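Local coordinates for protein isomaltodextranase (Arthrobacter globiformis, PDB 5AWO) that hydrolyses alpha-1,6-glucosidic linkages of dextran-type polysaccharides, releasing successive isomaltose units from their non-reducing ends, at residues G37-N42 with P342-T348; L230-N234 with A256-N260; G261-N267 with L311-D316; P295-F299 with L335-S341. One frame throughout, in Å; residues are numbered along the deposited sequence.

Interaction 1: G37-N42 with P342-T348; sequences GPRYWN and PLAIADT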
loop_
_atom_site.group_PDB
_atom_site.type_symbol
_atom_site.label_atom_id
_atom_site.label_comp_id
_atom_site.label_asym_id
_atom_site.label_seq_id
_atom_site.Cartn_x
_atom_site.Cartn_y
_atom_site.Cartn_z
ATOM N N GLY A 37 -3.258 1.176 -4.894
ATOM C CA GLY A 37 -2.237 2.131 -5.266
ATOM C C GLY A 37 -2.545 2.860 -6.569
ATOM O O GLY A 37 -3.393 2.437 -7.360
ATOM N N PRO A 38 -1.842 3.941 -6.812
ATOM C CA PRO A 38 -2.052 4.739 -8.009
ATOM C C PRO A 38 -1.391 4.159 -9.269
ATOM O O PRO A 38 -0.434 3.383 -9.186
ATOM C CB PRO A 38 -1.374 6.054 -7.661
ATOM C CG PRO A 38 -0.246 5.658 -6.782
ATOM C CD PRO A 38 -0.788 4.529 -5.956
ATOM N N ARG A 39 -1.873 4.600 -10.416
ATOM C CA ARG A 39 -1.311 4.288 -11.704
ATOM C C ARG A 39 -0.379 5.397 -12.074
ATOM O O ARG A 39 -0.773 6.569 -12.101
ATOM C CB ARG A 39 -2.423 4.182 -12.755
ATOM C CG ARG A 39 -3.416 3.105 -12.451
ATOM C CD ARG A 39 -4.533 3.002 -13.480
ATOM N NE ARG A 39 -5.647 2.240 -12.929
ATOM C CZ ARG A 39 -6.842 2.059 -13.505
ATOM N NH1 ARG A 39 -7.112 2.533 -14.724
ATOM N NH2 ARG A 39 -7.764 1.404 -12.833
ATOM N N TYR A 40 0.851 5.069 -12.448
ATOM C CA TYR A 40 1.813 6.073 -12.840
ATOM C C TYR A 40 2.912 5.550 -13.729
ATOM O O TYR A 40 3.006 4.318 -13.944
ATOM C CB TYR A 40 2.375 6.833 -11.631
ATOM C CG TYR A 40 3.323 6.121 -10.663
ATOM C CD1 TYR A 40 2.841 5.269 -9.671
ATOM C CD2 TYR A 40 4.692 6.348 -10.695
ATOM C CE1 TYR A 40 3.708 4.706 -8.731
ATOM C CE2 TYR A 40 5.538 5.781 -9.771
ATOM C CZ TYR A 40 5.045 4.969 -8.792
ATOM O OH TYR A 40 5.914 4.423 -7.855
ATOM N N TRP A 41 3.720 6.459 -14.258
ATOM C CA TRP A 41 4.946 6.153 -14.965
ATOM C C TRP A 41 6.100 6.767 -14.240
ATOM O O TRP A 41 5.964 7.849 -13.626
ATOM C CB TRP A 41 4.910 6.732 -16.376
ATOM C CG TRP A 41 6.145 6.535 -17.181
ATOM C CD1 TRP A 41 6.494 5.424 -17.908
ATOM C CD2 TRP A 41 7.211 7.469 -17.355
ATOM N NE1 TRP A 41 7.706 5.604 -18.493
ATOM C CE2 TRP A 41 8.167 6.863 -18.193
ATOM C CE3 TRP A 41 7.442 8.779 -16.882
ATOM C CZ2 TRP A 41 9.350 7.504 -18.560
ATOM C CZ3 TRP A 41 8.609 9.415 -17.271
ATOM C CH2 TRP A 41 9.533 8.785 -18.112
ATOM N N ASN A 42 7.227 6.083 -14.261
ATOM C CA ASN A 42 8.441 6.555 -13.608
ATOM C C ASN A 42 9.638 6.479 -14.538
ATOM O O ASN A 42 9.722 5.577 -15.357
ATOM C CB ASN A 42 8.675 5.733 -12.327
ATOM C CG ASN A 42 9.845 6.244 -11.486
ATOM O OD1 ASN A 42 10.996 6.032 -11.799
ATOM N ND2 ASN A 42 9.527 6.897 -10.342
ATOM N N PRO A 342 0.495 0.045 -6.214
ATOM C CA PRO A 342 0.651 0.938 -7.368
ATOM C C PRO A 342 0.966 0.172 -8.652
ATOM O O PRO A 342 1.630 -0.893 -8.606
ATOM C CB PRO A 342 1.872 1.790 -6.996
ATOM C CG PRO A 342 2.585 0.979 -5.960
ATOM C CD PRO A 342 1.484 0.353 -5.168
ATOM N N LEU A 343 0.495 0.713 -9.763
ATOM C CA LEU A 343 0.761 0.156 -11.090
ATOM C C LEU A 343 1.675 1.154 -11.747
ATOM O O LEU A 343 1.215 2.155 -12.304
ATOM C CB LEU A 343 -0.549 -0.068 -11.867
ATOM C CG LEU A 343 -1.580 -0.920 -11.121
ATOM C CD1 LEU A 343 -2.875 -1.010 -11.912
ATOM C CD2 LEU A 343 -1.054 -2.301 -10.761
ATOM N N ALA A 344 2.984 0.927 -11.639
ATOM C CA ALA A 344 4.017 1.862 -12.008
ATOM C C ALA A 344 4.777 1.340 -13.220
ATOM O O ALA A 344 5.627 0.436 -13.104
ATOM C CB ALA A 344 4.949 2.080 -10.831
ATOM N N ILE A 345 4.474 1.920 -14.369
ATOM C CA ILE A 345 5.168 1.569 -15.610
ATOM C C ILE A 345 6.528 2.248 -15.626
ATOM O O ILE A 345 6.605 3.457 -15.376
ATOM C CB ILE A 345 4.394 2.071 -16.835
ATOM C CG1 ILE A 345 2.995 1.461 -16.901
ATOM C CG2 ILE A 345 5.122 1.726 -18.134
ATOM C CD1 ILE A 345 2.084 2.128 -17.909
ATOM N N ALA A 346 7.594 1.487 -15.902
ATOM C CA ALA A 346 8.925 2.052 -16.113
ATOM C C ALA A 346 9.449 1.862 -17.533
ATOM O O ALA A 346 10.489 2.423 -17.863
ATOM C CB ALA A 346 9.937 1.538 -15.102
ATOM N N ASP A 347 8.773 1.091 -18.381
ATOM C CA ASP A 347 9.164 1.090 -19.797
ATOM C C ASP A 347 9.141 2.523 -20.315
ATOM O O ASP A 347 8.166 3.251 -20.099
ATOM C CB ASP A 347 8.181 0.266 -20.625
ATOM C CG ASP A 347 8.123 -1.169 -20.172
ATOM O OD1 ASP A 347 7.435 -1.461 -19.154
ATOM O OD2 ASP A 347 8.782 -1.998 -20.835
ATOM N N THR A 348 10.199 2.892 -21.028
ATOM C CA THR A 348 10.216 4.148 -21.764
ATOM C C THR A 348 9.562 3.950 -23.131
ATOM O O THR A 348 9.242 2.826 -23.537
ATOM C CB THR A 348 11.651 4.613 -22.044
ATOM O OG1 THR A 348 12.249 3.669 -22.930
ATOM C CG2 THR A 348 12.496 4.718 -20.784
HETATM O O HOH W 1 11.377 5.027 -17.521
#
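Tyr-40 lays its ring over Ala-344 because CG sits between the backbone N and the carbonyl carbon (chi1 71°), whereas Trp-41, with CG swung anti to its N (chi1 177°), carries its indole along the other face of the sheet beside Ile-345. The two strands are the first and last of the TIM barrel, and their parallel pairing closes it. Backbone bonds alternate between them: Leu-343 N to Pro-38 O, Tyr-40 N to Leu-343 O, Ile-345 N to Tyr-40 O and Asn-42 N to Ile-345 O. Inside the barrel, Ala-344 CB stands 3.7 Å from the centroid of the Tyr-40 ring, displaced toward its rim in a CH-pi contact, while Pro-342 CB meets the ring edge 3.9 Å from Tyr-40 CE1. The phenol oxygen hydrogen-bonds to Tyr-197 across the barrel. On the outer face, Ile-345 CG2 lies in the indole plane, 4.0 Å from Trp-41 CD1, and helix 56-68 packs against the same ring. Trp-41 NE1 donates to Asp-347 O at 2.9 Å; the acceptor is in the indole plane, yet the donor sits above the carbonyl plane. Beyond the last strand bond, one water donates to both Asn-42 O and Ala-346 O, at 2.8 Å from each.

Interaction 2: L230-N234 with A256-N260; sequences LSWIN and AELAN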
loop_
_atom_site.group_PDB
_atom_site.type_symbol
_atom_site.label_atom_id
_atom_site.label_comp_id
_atom_site.label_asym_id
_atom_site.label_seq_id
_atom_site.Cartn_x
_atom_site.Cartn_y
_atom_site.Cartn_z
ATOM N N LEU A 230 9.202 11.318 10.205
ATOM C CA LEU A 230 8.008 10.774 9.548
ATOM C C LEU A 230 6.730 11.463 9.971
ATOM O O LEU A 230 5.863 11.710 9.136
ATOM C CB LEU A 230 7.904 9.273 9.719
ATOM C CG LEU A 230 8.939 8.412 8.997
ATOM C CD1 LEU A 230 8.654 6.951 9.321
ATOM C CD2 LEU A 230 8.991 8.676 7.494
ATOM N N SER A 231 6.634 11.821 11.267
ATOM C CA SER A 231 5.415 12.507 11.732
ATOM C C SER A 231 5.264 13.881 11.091
ATOM O O SER A 231 4.177 14.285 10.680
ATOM C CB SER A 231 5.335 12.603 13.259
ATOM O OG SER A 231 6.297 13.492 13.825
ATOM N N TRP A 232 6.387 14.569 10.909
ATOM C CA TRP A 232 6.343 15.870 10.264
ATOM C C TRP A 232 5.873 15.780 8.812
ATOM O O TRP A 232 5.092 16.593 8.315
ATOM C CB TRP A 232 7.731 16.503 10.274
ATOM C CG TRP A 232 8.246 16.930 11.618
ATOM C CD1 TRP A 232 7.540 17.063 12.780
ATOM C CD2 TRP A 232 9.596 17.284 11.927
ATOM N NE1 TRP A 232 8.372 17.506 13.787
ATOM C CE2 TRP A 232 9.636 17.651 13.281
ATOM C CE3 TRP A 232 10.760 17.364 11.174
ATOM C CZ2 TRP A 232 10.817 18.069 13.901
ATOM C CZ3 TRP A 232 11.942 17.765 11.800
ATOM C CH2 TRP A 232 11.946 18.118 13.141
ATOM N N ILE A 233 6.409 14.783 8.106
ATOM C CA ILE A 233 6.071 14.553 6.689
ATOM C C ILE A 233 4.566 14.232 6.513
ATOM O O ILE A 233 3.892 14.798 5.662
ATOM C CB ILE A 233 6.960 13.419 6.120
ATOM C CG1 ILE A 233 8.434 13.857 6.060
ATOM C CG2 ILE A 233 6.483 12.966 4.758
ATOM C CD1 ILE A 233 9.433 12.718 5.860
ATOM N N ASN A 234 4.085 13.330 7.362
ATOM C CA ASN A 234 2.674 12.946 7.383
ATOM C C ASN A 234 1.788 14.180 7.561
ATOM O O ASN A 234 0.917 14.451 6.756
ATOM C CB ASN A 234 2.488 11.937 8.522
ATOM C CG ASN A 234 1.059 11.546 8.789
ATOM O OD1 ASN A 234 0.139 11.839 8.041
ATOM N ND2 ASN A 234 0.891 10.870 9.916
ATOM N N ALA A 256 6.367 2.561 12.431
ATOM C CA ALA A 256 6.574 3.976 12.113
ATOM C C ALA A 256 6.044 4.312 10.727
ATOM O O ALA A 256 5.434 5.384 10.493
ATOM C CB ALA A 256 8.038 4.340 12.249
ATOM N N GLU A 257 6.273 3.396 9.789
ATOM C CA GLU A 257 5.812 3.586 8.416
ATOM C C GLU A 257 4.298 3.521 8.290
ATOM O O GLU A 257 3.666 4.326 7.604
ATOM C CB GLU A 257 6.521 2.547 7.525
ATOM C CG GLU A 257 8.051 2.726 7.467
ATOM C CD GLU A 257 8.842 2.031 8.563
ATOM O OE1 GLU A 257 8.233 1.383 9.440
ATOM O OE2 GLU A 257 10.092 2.148 8.546
ATOM N N LEU A 258 3.695 2.572 8.998
ATOM C CA LEU A 258 2.240 2.452 9.035
ATOM C C LEU A 258 1.600 3.725 9.620
ATOM O O LEU A 258 0.584 4.219 9.119
ATOM C CB LEU A 258 1.877 1.243 9.874
ATOM C CG LEU A 258 0.409 1.039 10.179
ATOM C CD1 LEU A 258 -0.371 0.739 8.915
ATOM C CD2 LEU A 258 0.322 -0.103 11.164
ATOM N N ALA A 259 2.220 4.245 10.682
ATOM C CA ALA A 259 1.681 5.445 11.379
ATOM C C ALA A 259 1.742 6.700 10.531
ATOM O O ALA A 259 0.960 7.627 10.756
ATOM C CB ALA A 259 2.436 5.677 12.674
ATOM N N ASN A 260 2.673 6.736 9.558
ATOM C CA ASN A 260 3.005 7.971 8.877
ATOM C C ASN A 260 3.011 7.985 7.354
ATOM O O ASN A 260 3.191 9.036 6.757
ATOM C CB ASN A 260 4.369 8.444 9.373
ATOM C CG ASN A 260 4.355 8.764 10.848
ATOM O OD1 ASN A 260 4.969 8.057 11.679
ATOM N ND2 ASN A 260 3.623 9.782 11.177
HETATM O O HOH W 2 5.718 10.230 6.413
#
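Asn-260, the last residue of its helix, packs its CB 3.6 Å from Leu-230 CB, and its amide reaches across Leu-230 and Ser-231 toward Asn-234. With CG anti to its own N (chi1 174°), Asn-234 turns its side chain to the end of the facing helix, its CB 3.5 Å from Asn-260 O. The two side chains cross at about a right angle, their amide planes 70° apart. One turn away, Leu-230 CD1 touches Ala-256 CB at 4.0 Å. A single water donates to Leu-230 O at 3.1 Å and to Asn-260 O at 2.8 Å, giving both carbonyls a shared partner. An alanine in place of Asn-260 would remove the amide from this crossing and is likely to leave the Asn-234 amide without the group that crosses it, and a gap beside Ser-231. The segments, whose axes run 20° apart, belong to successive outer helices of the TIM barrel, 223-237 and 251-260, with strand 242-245 joining them in the chain. Leu-245 of that strand meets Leu-230 and Glu-257 underneath. Glu-257 hydrogen-bonds to Tyr-226 of the first helix, and Asn-234 OD1 accepts from Arg-27, whose backbone bonds to Leu-258.

Interaction 3: G261-N267 with L311-D316; sequences GDLVRIN and LILDGD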
loop_
_atom_site.group_PDB
_atom_site.type_symbol
_atom_site.label_atom_id
_atom_site.label_comp_id
_atom_site.label_asym_id
_atom_site.label_seq_id
_atom_site.Cartn_x
_atom_site.Cartn_y
_atom_site.Cartn_z
ATOM N N GLY A 261 2.741 6.834 6.726
ATOM C CA GLY A 261 2.796 6.711 5.290
ATOM C C GLY A 261 1.575 6.106 4.656
ATOM O O GLY A 261 0.701 5.581 5.358
ATOM N N ASP A 262 1.537 6.178 3.329
ATOM C CA ASP A 262 0.490 5.510 2.527
ATOM C C ASP A 262 0.992 4.233 1.850
ATOM O O ASP A 262 0.257 3.259 1.826
ATOM C CB ASP A 262 -0.102 6.476 1.504
ATOM C CG ASP A 262 -0.739 7.691 2.149
ATOM O OD1 ASP A 262 -1.525 7.479 3.099
ATOM O OD2 ASP A 262 -0.467 8.793 1.661
ATOM N N LEU A 263 2.209 4.280 1.302
ATOM C CA LEU A 263 2.787 3.134 0.578
ATOM C C LEU A 263 4.106 2.779 1.217
ATOM O O LEU A 263 4.854 3.667 1.640
ATOM C CB LEU A 263 3.085 3.493 -0.882
ATOM C CG LEU A 263 1.955 3.360 -1.901
ATOM C CD1 LEU A 263 0.814 4.362 -1.699
ATOM C CD2 LEU A 263 2.545 3.499 -3.300
ATOM N N VAL A 264 4.402 1.468 1.267
ATOM C CA VAL A 264 5.732 0.977 1.624
ATOM C C VAL A 264 6.264 -0.010 0.585
ATOM O O VAL A 264 5.562 -0.938 0.167
ATOM C CB VAL A 264 5.793 0.286 2.996
ATOM C CG1 VAL A 264 5.686 1.337 4.096
ATOM C CG2 VAL A 264 4.736 -0.816 3.129
ATOM N N ARG A 265 7.501 0.203 0.148
ATOM C CA ARG A 265 8.154 -0.828 -0.693
ATOM C C ARG A 265 8.321 -2.129 0.063
ATOM O O ARG A 265 8.802 -2.129 1.195
ATOM C CB ARG A 265 9.505 -0.332 -1.196
ATOM C CG ARG A 265 9.428 0.468 -2.482
ATOM C CD ARG A 265 9.407 -0.426 -3.743
ATOM N NE ARG A 265 10.658 -1.181 -3.770
ATOM C CZ ARG A 265 11.855 -0.649 -4.029
ATOM N NH1 ARG A 265 11.960 0.592 -4.474
ATOM N NH2 ARG A 265 12.957 -1.359 -3.808
ATOM N N ILE A 266 8.009 -3.234 -0.622
ATOM C CA ILE A 266 8.098 -4.561 -0.028
ATOM C C ILE A 266 9.103 -5.487 -0.705
ATOM O O ILE A 266 9.161 -6.676 -0.369
ATOM C CB ILE A 266 6.699 -5.192 0.094
ATOM C CG1 ILE A 266 5.926 -5.263 -1.241
ATOM C CG2 ILE A 266 5.893 -4.435 1.145
ATOM C CD1 ILE A 266 6.605 -5.974 -2.381
ATOM N N ASN A 267 9.936 -4.942 -1.581
ATOM C CA ASN A 267 10.887 -5.713 -2.373
ATOM C C ASN A 267 12.156 -4.946 -2.619
ATOM O O ASN A 267 12.162 -3.722 -2.493
ATOM C CB ASN A 267 10.293 -6.166 -3.711
ATOM C CG ASN A 267 9.834 -5.005 -4.607
ATOM O OD1 ASN A 267 9.413 -3.936 -4.129
ATOM N ND2 ASN A 267 9.804 -5.258 -5.907
ATOM N N LEU A 311 -1.724 0.063 5.130
ATOM C CA LEU A 311 -0.741 0.456 4.130
ATOM C C LEU A 311 -1.097 -0.132 2.758
ATOM O O LEU A 311 -1.657 -1.242 2.653
ATOM C CB LEU A 311 0.643 -0.024 4.523
ATOM C CG LEU A 311 1.358 0.830 5.569
ATOM C CD1 LEU A 311 2.529 0.078 6.141
ATOM C CD2 LEU A 311 1.784 2.158 4.965
ATOM N N ILE A 312 -0.764 0.613 1.724
ATOM C CA ILE A 312 -0.676 0.071 0.368
ATOM C C ILE A 312 0.730 -0.499 0.152
ATOM O O ILE A 312 1.731 0.173 0.406
ATOM C CB ILE A 312 -1.029 1.138 -0.684
ATOM C CG1 ILE A 312 -2.513 1.500 -0.606
ATOM C CG2 ILE A 312 -0.703 0.648 -2.097
ATOM C CD1 ILE A 312 -2.903 2.780 -1.259
ATOM N N LEU A 313 0.811 -1.766 -0.234
ATOM C CA LEU A 313 2.102 -2.401 -0.501
ATOM C C LEU A 313 2.582 -2.099 -1.913
ATOM O O LEU A 313 1.833 -2.202 -2.869
ATOM C CB LEU A 313 2.004 -3.906 -0.250
ATOM C CG LEU A 313 1.415 -4.333 1.088
ATOM C CD1 LEU A 313 1.488 -5.843 1.256
ATOM C CD2 LEU A 313 2.077 -3.642 2.274
ATOM N N ASP A 314 3.847 -1.707 -2.003
ATOM C CA ASP A 314 4.447 -1.204 -3.226
ATOM C C ASP A 314 5.447 -2.205 -3.763
ATOM O O ASP A 314 6.487 -2.401 -3.165
ATOM C CB ASP A 314 5.092 0.155 -2.905
ATOM C CG ASP A 314 5.857 0.792 -4.063
ATOM O OD1 ASP A 314 5.827 0.297 -5.193
ATOM O OD2 ASP A 314 6.505 1.843 -3.795
ATOM N N GLY A 315 5.113 -2.820 -4.902
ATOM C CA GLY A 315 6.001 -3.757 -5.576
ATOM C C GLY A 315 6.951 -3.145 -6.572
ATOM O O GLY A 315 7.550 -3.860 -7.365
ATOM N N ASP A 316 7.112 -1.825 -6.528
ATOM C CA ASP A 316 8.099 -1.088 -7.318
ATOM C C ASP A 316 7.671 -0.934 -8.764
ATOM O O ASP A 316 6.487 -0.638 -9.008
ATOM C CB ASP A 316 9.536 -1.612 -7.132
ATOM C CG ASP A 316 10.574 -0.527 -7.341
ATOM O OD1 ASP A 316 10.364 0.596 -6.833
ATOM O OD2 ASP A 316 11.641 -0.833 -7.952
#
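Leu-263, Val-264 and Arg-265 pair in parallel with Ile-312, Leu-313 and Asp-314, the short strand axes 4.5 Å apart at closest, as the sixth and seventh strands of the TIM barrel. The ladder starts with Ile-312 N donating to Asp-262 O and ends with Ile-266 N donating to Asp-314 O. On the face that carries Leu-263, its CG rests 3.8 Å from Ile-312 CG2. The face with Val-264 looks toward the outer helices: Val-264 CG2 lies 3.8 Å from Leu-311 CD1 and also touches Leu-313 CD2, which meets Ile-266 as well. Arg-265, its chain bent at chi2 and chi3 (-84° and -62°), folds back so that one guanidinium face is laid under the Asp-316 carboxylate, and NH1 forms a salt bridge to Asp-316 OD1 at 2.8 Å. Side-on, Arg-265 grips Asn-267 with NE to OD1 at 3.0 Å and NH2 to the backbone O at 2.8 Å. Asp-269 shares NH2 and Arg-199 shares Asp-316 OD1, a charged network at the C-terminal ends of the strands; the side chain of Arg-265 lies about 6 Å from that of the probable nucleophile Asp-201. Asp-314 OD1 accepts from Asp-316 N in an Asx turn, which fixes the bend beyond the strand. Asn-267 ND2 then donates to Gly-315 O at 3.0 Å, approaching from well above the carbonyl plane.

Interaction 4: P295-F299 with L335-S341; sequences PFCGF and LMVAAGS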
loop_
_atom_site.group_PDB
_atom_site.type_symbol
_atom_site.label_atom_id
_atom_site.label_comp_id
_atom_site.label_asym_id
_atom_site.label_seq_id
_atom_site.Cartn_x
_atom_site.Cartn_y
_atom_site.Cartn_z
ATOM N N PRO A 295 9.001 -9.514 -4.871
ATOM C CA PRO A 295 7.662 -9.064 -4.455
ATOM C C PRO A 295 6.655 -10.180 -4.223
ATOM O O PRO A 295 5.722 -9.985 -3.442
ATOM C CB PRO A 295 7.250 -8.100 -5.568
ATOM C CG PRO A 295 8.059 -8.562 -6.771
ATOM C CD PRO A 295 9.386 -8.953 -6.181
ATOM N N PHE A 296 6.831 -11.369 -4.819
ATOM C CA PHE A 296 5.955 -12.450 -4.415
ATOM C C PHE A 296 6.053 -12.638 -2.910
ATOM O O PHE A 296 5.027 -12.721 -2.216
ATOM C CB PHE A 296 6.268 -13.759 -5.127
ATOM C CG PHE A 296 5.590 -13.921 -6.456
ATOM C CD1 PHE A 296 4.237 -14.261 -6.509
ATOM C CD2 PHE A 296 6.275 -13.785 -7.646
ATOM C CE1 PHE A 296 3.600 -14.427 -7.727
ATOM C CE2 PHE A 296 5.648 -13.962 -8.854
ATOM C CZ PHE A 296 4.294 -14.292 -8.903
ATOM N N CYS A 297 7.271 -12.703 -2.384
ATOM C CA CYS A 297 7.465 -12.922 -0.955
ATOM C C CYS A 297 7.161 -11.655 -0.159
ATOM O O CYS A 297 6.592 -11.743 0.940
ATOM C CB CYS A 297 8.885 -13.354 -0.648
ATOM S SG CYS A 297 9.273 -15.028 -1.244
ATOM N N GLY A 298 7.549 -10.484 -0.653
ATOM C CA GLY A 298 7.297 -9.269 0.096
ATOM C C GLY A 298 5.825 -8.905 0.220
ATOM O O GLY A 298 5.361 -8.469 1.293
ATOM N N PHE A 299 5.062 -9.020 -0.862
ATOM C CA PHE A 299 3.634 -8.773 -0.787
ATOM C C PHE A 299 3.022 -9.775 0.184
ATOM O O PHE A 299 2.185 -9.405 1.030
ATOM C CB PHE A 299 2.958 -8.955 -2.147
ATOM C CG PHE A 299 3.116 -7.796 -3.119
ATOM C CD1 PHE A 299 2.903 -6.470 -2.744
ATOM C CD2 PHE A 299 3.405 -8.055 -4.457
ATOM C CE1 PHE A 299 2.976 -5.441 -3.672
ATOM C CE2 PHE A 299 3.488 -7.034 -5.378
ATOM C CZ PHE A 299 3.269 -5.723 -4.985
ATOM N N LEU A 335 0.244 -9.837 -10.456
ATOM C CA LEU A 335 0.689 -9.780 -9.070
ATOM C C LEU A 335 0.481 -8.394 -8.477
ATOM O O LEU A 335 0.003 -8.257 -7.346
ATOM C CB LEU A 335 2.176 -10.175 -8.960
ATOM C CG LEU A 335 2.760 -10.143 -7.541
ATOM C CD1 LEU A 335 2.067 -11.095 -6.576
ATOM C CD2 LEU A 335 4.280 -10.450 -7.577
ATOM N N MET A 336 0.853 -7.360 -9.220
ATOM C CA MET A 336 0.695 -5.989 -8.715
ATOM C C MET A 336 -0.781 -5.703 -8.447
ATOM O O MET A 336 -1.145 -5.136 -7.404
ATOM C CB MET A 336 1.264 -4.943 -9.697
ATOM C CG MET A 336 2.737 -5.117 -10.067
ATOM S SD MET A 336 3.835 -5.082 -8.637
ATOM C CE MET A 336 5.385 -5.298 -9.503
ATOM N N VAL A 337 -1.628 -6.094 -9.388
ATOM C CA VAL A 337 -3.060 -5.853 -9.226
ATOM C C VAL A 337 -3.629 -6.676 -8.061
ATOM O O VAL A 337 -4.394 -6.165 -7.210
ATOM C CB VAL A 337 -3.834 -6.124 -10.537
ATOM C CG1 VAL A 337 -5.344 -6.118 -10.316
ATOM C CG2 VAL A 337 -3.412 -5.129 -11.579
ATOM N N ALA A 338 -3.277 -7.953 -7.974
ATOM C CA ALA A 338 -3.766 -8.807 -6.892
ATOM C C ALA A 338 -3.463 -8.200 -5.530
ATOM O O ALA A 338 -4.285 -8.270 -4.597
ATOM C CB ALA A 338 -3.178 -10.202 -6.995
ATOM N N ALA A 339 -2.281 -7.607 -5.386
ATOM C CA ALA A 339 -1.842 -7.116 -4.104
ATOM C C ALA A 339 -2.299 -5.683 -3.797
ATOM O O ALA A 339 -2.065 -5.176 -2.683
ATOM C CB ALA A 339 -0.325 -7.206 -4.027
ATOM N N GLY A 340 -3.000 -5.037 -4.728
ATOM C CA GLY A 340 -3.424 -3.653 -4.530
ATOM C C GLY A 340 -2.322 -2.638 -4.655
ATOM O O GLY A 340 -2.446 -1.481 -4.233
ATOM N N SER A 341 -1.223 -3.025 -5.282
ATOM C CA SER A 341 -0.067 -2.165 -5.391
ATOM C C SER A 341 -0.306 -1.021 -6.338
ATOM O O SER A 341 -1.127 -1.107 -7.243
ATOM C CB SER A 341 1.094 -3.010 -5.945
ATOM O OG SER A 341 2.311 -2.304 -6.145
#
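Two neighbouring outer helices of the TIM barrel, 295-302 and 326-339, meet here side by side, their segment axes 11.0 Å apart and only 2° from parallel. No hydrogen bond crosses between them; the contact is carried mainly by Phe-299, Phe-296 and Leu-335. The Phe-299 ring lies flat against Ala-339, whose CB is centred over one face, 3.5 Å from the ring centroid. In the plane of the same ring, Met-336 SD approaches the far edge, 3.8 Å from Phe-299 CZ, a Met-aromatic contact. Ser-341 CB also comes to 3.6 Å from Phe-299 CZ, and Leu-335 CG flanks Phe-299 CD2 at 3.8 Å. Leu-335, its CG anti to the backbone N (chi1 180°), reaches between the two phenylalanines. Its CD2 methyl sits above the middle of the Phe-296 ring, 3.7 Å from the centroid, and its CD1 lies 3.8 Å from Phe-296 CD1. A leucine in place of Phe-299 would have no flat face for Ala-339 and would probably leave Met-336 SD without its aromatic partner. Gly-340, at positive phi (74°), ends the second helix in a Schellman motif and turns the chain so that Ser-341 comes back against Phe-299; Ser-341 OG hydrogen-bonds to Gly-315 N. Phe-299 also packs on Ile-266 and Leu-313, the latter in strand 312-314 beneath. Trp-396 of strand 395-399 also touches Phe-299 and Ala-339, and Phe-410 stacks edge-to-face on Phe-296, linking the helix pair to the antiparallel sheet that holds strands 395-399 and 405-410, after the barrel.

How the interactions relate
From the N terminus, the chain first enters interaction 1, whose second half arrives 300 residues later and closes the barrel; the other three contacts nest inside that span. Interaction 2 closes a short loop around strand 242-245, then its second helix leads straight into strand 263-265 of interaction 3, where Glu-257 packs on Val-264 and Leu-258 on Leu-311. Interactions 3 and 4 cross: helix 295-302 lies in the chain between strands 263-265 and 312-314, and helix 326-339 follows the latter. That helix then runs into strand 343-345, and Gly-340 O probably accepts a hydrogen bond from Gly-37 N, joining interaction 4 to interaction 1. Pro-342 packs against Leu-263 and Asp-314, tying interaction 1 to interaction 3.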